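Long-range contact in Agap007691-pb (Anopheles gambiae, PDB 5C98), which belongs to the serpin family and probably inhibits serine proteases, although its own function is not established: residues 175-187 with 228-240. Numbering follows the deposited sequence. Where two conformers were deposited one is given.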
ATOM      1  N   VAL A 175      -4.001  -4.179   1.945  1.00 14.90           N
ATOM      2  CA  VAL A 175      -3.776  -3.161   2.974  1.00 15.35           C
ATOM      3  C   VAL A 175      -4.906  -2.138   2.892  1.00 14.83           C
ATOM      4  O   VAL A 175      -5.011  -1.403   1.903  1.00 14.67           O
ATOM      5  CB  VAL A 175      -2.421  -2.476   2.865  1.00 15.11           C
ATOM      6  CG1 VAL A 175      -2.273  -1.400   3.938  1.00 17.47           C
ATOM      7  CG2 VAL A 175      -1.323  -3.547   2.992  1.00 16.75           C
ATOM      8  N   SER A 176      -5.721  -2.085   3.929  1.00 15.75           N
ATOM      9  CA  SER A 176      -6.892  -1.225   3.987  1.00 15.91           C
ATOM     10  C   SER A 176      -6.786  -0.318   5.186  1.00 14.37           C
ATOM     11  O   SER A 176      -6.670  -0.788   6.317  1.00 16.99           O
ATOM     12  CB  SER A 176      -8.180  -2.038   4.074  1.00 21.08           C
ATOM     13  OG  SER A 176      -8.276  -2.844   2.923  1.00 20.67           O
ATOM     14  N   VAL A 177      -6.843   0.980   4.940  1.00 15.71           N
ATOM     15  CA  VAL A 177      -6.908   1.966   6.007  1.00 17.82           C
ATOM     16  C   VAL A 177      -8.386   2.218   6.272  1.00 19.48           C
ATOM     17  O   VAL A 177      -9.099   2.691   5.382  1.00 21.46           O
ATOM     18  CB  VAL A 177      -6.192   3.260   5.595  1.00 17.96           C
ATOM     19  CG1 VAL A 177      -6.379   4.339   6.681  1.00 21.20           C
ATOM     20  CG2 VAL A 177      -4.740   2.964   5.297  1.00 19.56           C
ATOM     21  N   LEU A 178      -8.837   1.898   7.474  1.00 19.24           N
ATOM     22  CA  LEU A 178     -10.250   1.908   7.823  1.00 20.77           C
ATOM     23  C   LEU A 178     -10.619   2.945   8.878  1.00 20.91           C
ATOM     24  O   LEU A 178     -11.807   3.244   9.036  1.00 29.96           O
ATOM     25  CB  LEU A 178     -10.678   0.510   8.294  1.00 23.61           C
ATOM     26  CG  LEU A 178     -10.347  -0.607   7.300  1.00 25.51           C
ATOM     27  CD1 LEU A 178     -10.551  -1.977   7.937  1.00 34.21           C
ATOM     28  CD2 LEU A 178     -11.172  -0.457   6.035  1.00 26.22           C
ATOM     29  N   THR A 179      -9.650   3.518   9.565  1.00 21.99           N
ATOM     30  CA  THR A 179      -9.960   4.453  10.630  0.50 22.29           C
ATOM     31  C   THR A 179     -10.495   5.760  10.039  1.00 22.67           C
ATOM     32  O   THR A 179     -10.015   6.210   8.993  1.00 21.56           O
ATOM     33  CB  THR A 179      -8.690   4.718  11.436  0.50 24.85           C
ATOM     34  OG1 THR A 179      -8.339   3.549  12.172  0.50 41.09           O
ATOM     35  CG2 THR A 179      -8.897   5.798  12.412  0.50 14.25           C
ATOM     36  N   PRO A 180     -11.475   6.393  10.690  1.00 21.01           N
ATOM     37  CA  PRO A 180     -11.975   7.675  10.179  1.00 23.25           C
ATOM     38  C   PRO A 180     -10.971   8.784  10.438  1.00 22.89           C
ATOM     39  O   PRO A 180     -10.157   8.725  11.359  1.00 22.39           O
ATOM     40  CB  PRO A 180     -13.258   7.920  10.985  1.00 23.48           C
ATOM     41  CG  PRO A 180     -13.143   7.088  12.164  1.00 26.27           C
ATOM     42  CD  PRO A 180     -12.237   5.929  11.862  1.00 23.00           C
ATOM     43  N   LEU A 181     -11.069   9.837   9.632  1.00 21.09           N
ATOM     44  CA  LEU A 181     -10.332  11.056   9.927  1.00 23.27           C
ATOM     45  C   LEU A 181     -10.763  11.620  11.267  1.00 21.64           C
ATOM     46  O   LEU A 181     -11.928  11.527  11.662  1.00 26.02           O
ATOM     47  CB  LEU A 181     -10.631  12.137   8.891  1.00 23.90           C
ATOM     48  CG  LEU A 181      -9.896  12.044   7.570  1.00 26.30           C
ATOM     49  CD1 LEU A 181     -10.311  13.203   6.657  1.00 30.37           C
ATOM     50  CD2 LEU A 181      -8.376  11.999   7.732  1.00 26.49           C
ATOM     51  N   ALA A 182      -9.808  12.249  11.949  1.00 21.43           N
ATOM     52  CA  ALA A 182     -10.095  12.947  13.193  1.00 20.32           C
ATOM     53  C   ALA A 182     -10.508  14.387  12.960  1.00 25.50           C
ATOM     54  O   ALA A 182     -10.927  15.065  13.905  1.00 29.04           O
ATOM     55  CB  ALA A 182      -8.861  12.924  14.102  1.00 26.03           C
ATOM     56  N   ILE A 183     -10.386  14.865  11.749  1.00 27.39           N
ATOM     57  CA  ILE A 183     -10.818  16.216  11.410  1.00 28.49           C
ATOM     58  C   ILE A 183     -12.322  16.217  11.226  1.00 29.93           C
ATOM     59  O   ILE A 183     -12.882  15.323  10.583  1.00 29.34           O
ATOM     60  CB  ILE A 183     -10.105  16.660  10.128  1.00 27.68           C
ATOM     61  CG1 ILE A 183      -8.624  16.825  10.405  1.00 32.57           C
ATOM     62  CG2 ILE A 183     -10.692  17.982   9.583  1.00 26.06           C
ATOM     63  CD1 ILE A 183      -7.821  16.980   9.180  1.00 29.70           C
ATOM     64  N   ARG A 184     -12.973  17.245  11.779  1.00 35.23           N
ATOM     65  CA  ARG A 184     -14.422  17.398  11.720  1.00 46.06           C
ATOM     66  C   ARG A 184     -14.795  18.172  10.464  1.00 40.21           C
ATOM     67  O   ARG A 184     -14.729  19.402  10.443  1.00 34.70           O
ATOM     68  CB  ARG A 184     -14.928  18.104  12.974  1.00 53.80           C
ATOM     69  N   PHE A 185     -15.190  17.450   9.419  1.00 34.72           N
ATOM     70  CA  PHE A 185     -15.856  18.034   8.261  1.00 34.33           C
ATOM     71  C   PHE A 185     -17.361  17.956   8.485  1.00 44.74           C
ATOM     72  O   PHE A 185     -17.869  16.932   8.945  1.00 47.06           O
ATOM     73  CB  PHE A 185     -15.510  17.265   6.979  1.00 33.68           C
ATOM     74  CG  PHE A 185     -14.094  17.470   6.488  1.00 28.29           C
ATOM     75  CD1 PHE A 185     -13.759  18.591   5.761  1.00 26.83           C
ATOM     76  CD2 PHE A 185     -13.107  16.534   6.736  1.00 34.46           C
ATOM     77  CE1 PHE A 185     -12.472  18.785   5.301  1.00 26.09           C
ATOM     78  CE2 PHE A 185     -11.827  16.719   6.272  1.00 25.17           C
ATOM     79  CZ  PHE A 185     -11.507  17.845   5.559  1.00 24.39           C
ATOM     80  N   ASN A 186     -18.073  19.038   8.156  1.00 38.49           N
ATOM     81  CA  ASN A 186     -19.504  19.076   8.347  0.50 39.41           C
ATOM     82  C   ASN A 186     -20.207  18.773   7.036  1.00 36.07           C
ATOM     83  O   ASN A 186     -19.986  19.483   6.046  1.00 32.40           O
ATOM     84  CB  ASN A 186     -19.917  20.442   8.859  0.50 39.76           C
ATOM     85  CG  ASN A 186     -21.203  20.385   9.619  0.50 29.33           C
ATOM     86  OD1 ASN A 186     -22.269  20.535   9.033  0.50 32.58           O
ATOM     87  ND2 ASN A 186     -21.116  20.140  10.918  0.50 36.83           N
ATOM     88  N   PRO A 187     -21.055  17.740   6.967  1.00 30.84           N
ATOM     89  CA  PRO A 187     -21.709  17.441   5.682  1.00 37.11           C
ATOM     90  C   PRO A 187     -22.613  18.547   5.177  1.00 27.66           C
ATOM     91  O   PRO A 187     -22.859  18.621   3.960  1.00 34.55           O
ATOM     92  CB  PRO A 187     -22.460  16.128   5.942  1.00 39.96           C
ATOM     93  CG  PRO A 187     -22.423  15.930   7.390  1.00 29.90           C
ATOM     94  CD  PRO A 187     -21.332  16.723   7.988  1.00 41.03           C
ATOM     95  N   ASP A 228      -0.943  17.611   7.346  1.00 17.66           N
ATOM     96  CA  ASP A 228      -0.950  16.264   7.926  1.00 16.16           C
ATOM     97  C   ASP A 228      -2.293  16.094   8.625  1.00 19.52           C
ATOM     98  O   ASP A 228      -2.560  16.750   9.637  1.00 24.29           O
ATOM     99  CB  ASP A 228       0.226  16.072   8.883  1.00 18.03           C
ATOM    100  CG  ASP A 228       0.707  14.631   8.949  1.00 25.27           C
ATOM    101  OD1 ASP A 228      -0.021  13.714   8.482  1.00 23.65           O
ATOM    102  OD2 ASP A 228       1.823  14.417   9.475  1.00 26.51           O
ATOM    103  N   MET A 229      -3.152  15.251   8.047  1.00 16.23           N
ATOM    104  CA  MET A 229      -4.538  15.094   8.455  1.00 18.05           C
ATOM    105  C   MET A 229      -4.656  13.844   9.313  1.00 19.78           C
ATOM    106  O   MET A 229      -4.594  12.727   8.777  1.00 18.68           O
ATOM    107  CB  MET A 229      -5.424  14.959   7.223  1.00 21.13           C
ATOM    108  CG  MET A 229      -5.499  16.263   6.438  1.00 21.45           C
ATOM    109  SD  MET A 229      -6.591  16.140   5.034  1.00 23.34           S
ATOM    110  CE  MET A 229      -8.163  15.801   5.816  1.00 47.96           C
ATOM    111  N   PRO A 230      -4.813  13.960  10.617  1.00 17.93           N
ATOM    112  CA  PRO A 230      -4.794  12.758  11.450  1.00 18.04           C
ATOM    113  C   PRO A 230      -6.063  11.936  11.348  1.00 19.47           C
ATOM    114  O   PRO A 230      -7.166  12.445  11.174  1.00 17.65           O
ATOM    115  CB  PRO A 230      -4.660  13.309  12.878  1.00 20.36           C
ATOM    116  CG  PRO A 230      -5.227  14.677  12.807  1.00 28.62           C
ATOM    117  CD  PRO A 230      -4.942  15.194  11.410  1.00 20.97           C
ATOM    118  N   PHE A 231      -5.889  10.637  11.522  1.00 17.76           N
ATOM    119  CA  PHE A 231      -6.993   9.735  11.799  1.00 16.19           C
ATOM    120  C   PHE A 231      -7.250   9.649  13.298  1.00 17.40           C
ATOM    121  O   PHE A 231      -6.506  10.189  14.119  1.00 19.68           O
ATOM    122  CB  PHE A 231      -6.671   8.361  11.202  1.00 17.39           C
ATOM    123  CG  PHE A 231      -6.480   8.382   9.699  1.00 16.33           C
ATOM    124  CD1 PHE A 231      -7.594   8.417   8.856  1.00 19.42           C
ATOM    125  CD2 PHE A 231      -5.217   8.390   9.125  1.00 16.03           C
ATOM    126  CE1 PHE A 231      -7.437   8.443   7.479  1.00 18.75           C
ATOM    127  CE2 PHE A 231      -5.070   8.397   7.764  1.00 17.26           C
ATOM    128  CZ  PHE A 231      -6.180   8.434   6.940  1.00 17.99           C
ATOM    129  N   ASP A 232      -8.353   8.981  13.645  1.00 18.79           N
ATOM    130  CA  ASP A 232      -8.758   8.783  15.030  1.00 21.48           C
ATOM    131  C   ASP A 232      -7.566   8.427  15.904  1.00 19.59           C
ATOM    132  O   ASP A 232      -6.715   7.626  15.521  1.00 22.24           O
ATOM    133  CB  ASP A 232      -9.782   7.645  15.080  1.00 31.16           C
ATOM    134  CG  ASP A 232     -10.350   7.433  16.470  1.00 46.73           C
ATOM    135  OD1 ASP A 232      -9.657   6.816  17.309  1.00 52.62           O
ATOM    136  OD2 ASP A 232     -11.487   7.886  16.723  1.00 55.30           O
ATOM    137  N   ALA A 233      -7.522   9.026  17.095  1.00 24.89           N
ATOM    138  CA  ALA A 233      -6.346   8.941  17.955  1.00 24.28           C
ATOM    139  C   ALA A 233      -5.928   7.498  18.210  1.00 24.79           C
ATOM    140  O   ALA A 233      -4.733   7.191  18.265  1.00 26.32           O
ATOM    141  CB  ALA A 233      -6.657   9.627  19.286  1.00 26.28           C
ATOM    142  N   ALA A 234      -6.898   6.592  18.350  1.00 24.94           N
ATOM    143  CA  ALA A 234      -6.573   5.213  18.690  1.00 24.05           C
ATOM    144  C   ALA A 234      -5.789   4.509  17.583  1.00 22.42           C
ATOM    145  O   ALA A 234      -5.130   3.497  17.861  1.00 26.43           O
ATOM    146  CB  ALA A 234      -7.851   4.435  19.008  1.00 24.76           C
ATOM    147  N   SER A 235      -5.850   5.012  16.355  1.00 21.20           N
ATOM    148  CA  SER A 235      -5.131   4.388  15.249  1.00 19.14           C
ATOM    149  C   SER A 235      -3.651   4.711  15.232  1.00 21.01           C
ATOM    150  O   SER A 235      -2.865   3.952  14.646  1.00 20.78           O
ATOM    151  CB  SER A 235      -5.719   4.851  13.931  1.00 18.50           C
ATOM    152  OG  SER A 235      -5.354   6.193  13.592  1.00 19.45           O
ATOM    153  N   GLY A 236      -3.257   5.846  15.797  1.00 19.70           N
ATOM    154  CA  GLY A 236      -1.881   6.283  15.660  1.00 19.66           C
ATOM    155  C   GLY A 236      -1.442   6.598  14.254  1.00 18.11           C
ATOM    156  O   GLY A 236      -0.237   6.604  13.996  1.00 19.95           O
ATOM    157  N   LEU A 237      -2.372   6.873  13.339  1.00 17.51           N
ATOM    158  CA  LEU A 237      -2.061   7.112  11.934  1.00 16.19           C
ATOM    159  C   LEU A 237      -2.435   8.521  11.508  1.00 17.07           C
ATOM    160  O   LEU A 237      -3.300   9.163  12.105  1.00 18.58           O
ATOM    161  CB  LEU A 237      -2.831   6.153  11.031  1.00 16.91           C
ATOM    162  CG  LEU A 237      -2.651   4.677  11.347  1.00 17.83           C
ATOM    163  CD1 LEU A 237      -3.462   3.853  10.350  1.00 20.45           C
ATOM    164  CD2 LEU A 237      -1.203   4.221  11.317  1.00 19.47           C
ATOM    165  N   SER A 238      -1.798   8.988  10.441  1.00 16.88           N
ATOM    166  CA  SER A 238      -2.114  10.303   9.895  1.00 15.59           C
ATOM    167  C   SER A 238      -1.834  10.293   8.412  1.00 16.59           C
ATOM    168  O   SER A 238      -1.003   9.524   7.956  1.00 18.15           O
ATOM    169  CB  SER A 238      -1.280  11.370  10.606  1.00 20.15           C
ATOM    170  OG  SER A 238      -1.762  12.669  10.285  1.00 23.26           O
ATOM    171  N   MET A 239      -2.533  11.147   7.669  1.00 15.93           N
ATOM    172  CA  MET A 239      -2.427  11.200   6.219  1.00 13.67           C
ATOM    173  C   MET A 239      -1.779  12.520   5.827  1.00 15.08           C
ATOM    174  O   MET A 239      -2.395  13.577   5.963  1.00 16.22           O
ATOM    175  CB  MET A 239      -3.804  11.096   5.575  1.00 16.10           C
ATOM    176  CG  MET A 239      -3.770  11.182   4.065  1.00 17.20           C
ATOM    177  SD  MET A 239      -5.350  10.960   3.236  1.00 20.34           S
ATOM    178  CE  MET A 239      -6.253  12.395   3.805  1.00 22.23           C
ATOM    179  N   LEU A 240      -0.568  12.444   5.306  1.00 15.11           N
ATOM    180  CA  LEU A 240       0.091  13.618   4.767  0.50 13.85           C
ATOM    181  C   LEU A 240      -0.392  13.822   3.341  1.00 14.77           C
ATOM    182  O   LEU A 240      -0.363  12.899   2.525  1.00 17.29           O
ATOM    183  CB  LEU A 240       1.601  13.401   4.815  0.50 16.41           C
ATOM    184  CG  LEU A 240       2.526  14.606   4.675  0.50 12.43           C
ATOM    185  CD1 LEU A 240       2.416  15.531   5.855  0.50 15.98           C
ATOM    186  CD2 LEU A 240       3.956  14.133   4.487  0.50 14.02           C
TER
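Leu181 and Phe231 meet in a single beta bridge, fixed by two backbone hydrogen bonds: Ala182 N to Pro230 O (2.8 Å, N-H...O 170°) and Asp232 N to Pro180 O (2.9 Å). The tight part lies on the inward side. There Met229 CE, carried in by a bend of the side chain at chi3 (62°), touches Leu181 CD1 at 3.5 Å, closer than usual for two carbons, and Ile183 CD1 at 3.6 Å; it also reaches the ring edge of Phe185. Leu181 CD2 lies 3.7 Å from Phe231 CE1, while Val177 CG1 lies over one face of that ring, nearest CZ at 4.1 Å. Leu276 continues this core beyond Ile183, Phe185 and Met229. In one of two conformers, Thr179 packs CG2 3.4 Å from Asp232 CB, and OG1, hydrogen-bonded to His94 ND1, against Ser235 CB. Pro180 and Ala182 are exposed; Ala182 CB stays 4.2 Å from Pro230 CG, though close to Pro230 O. In the serpin fold this ties the chain leaving central strand 169-177 of sheet A to the sheet B hairpin 224-230/237-244. Since no side-chain hydrogen bond or salt bridge crosses, the chemistry implies cohesion through backbone pairing and apolar burial.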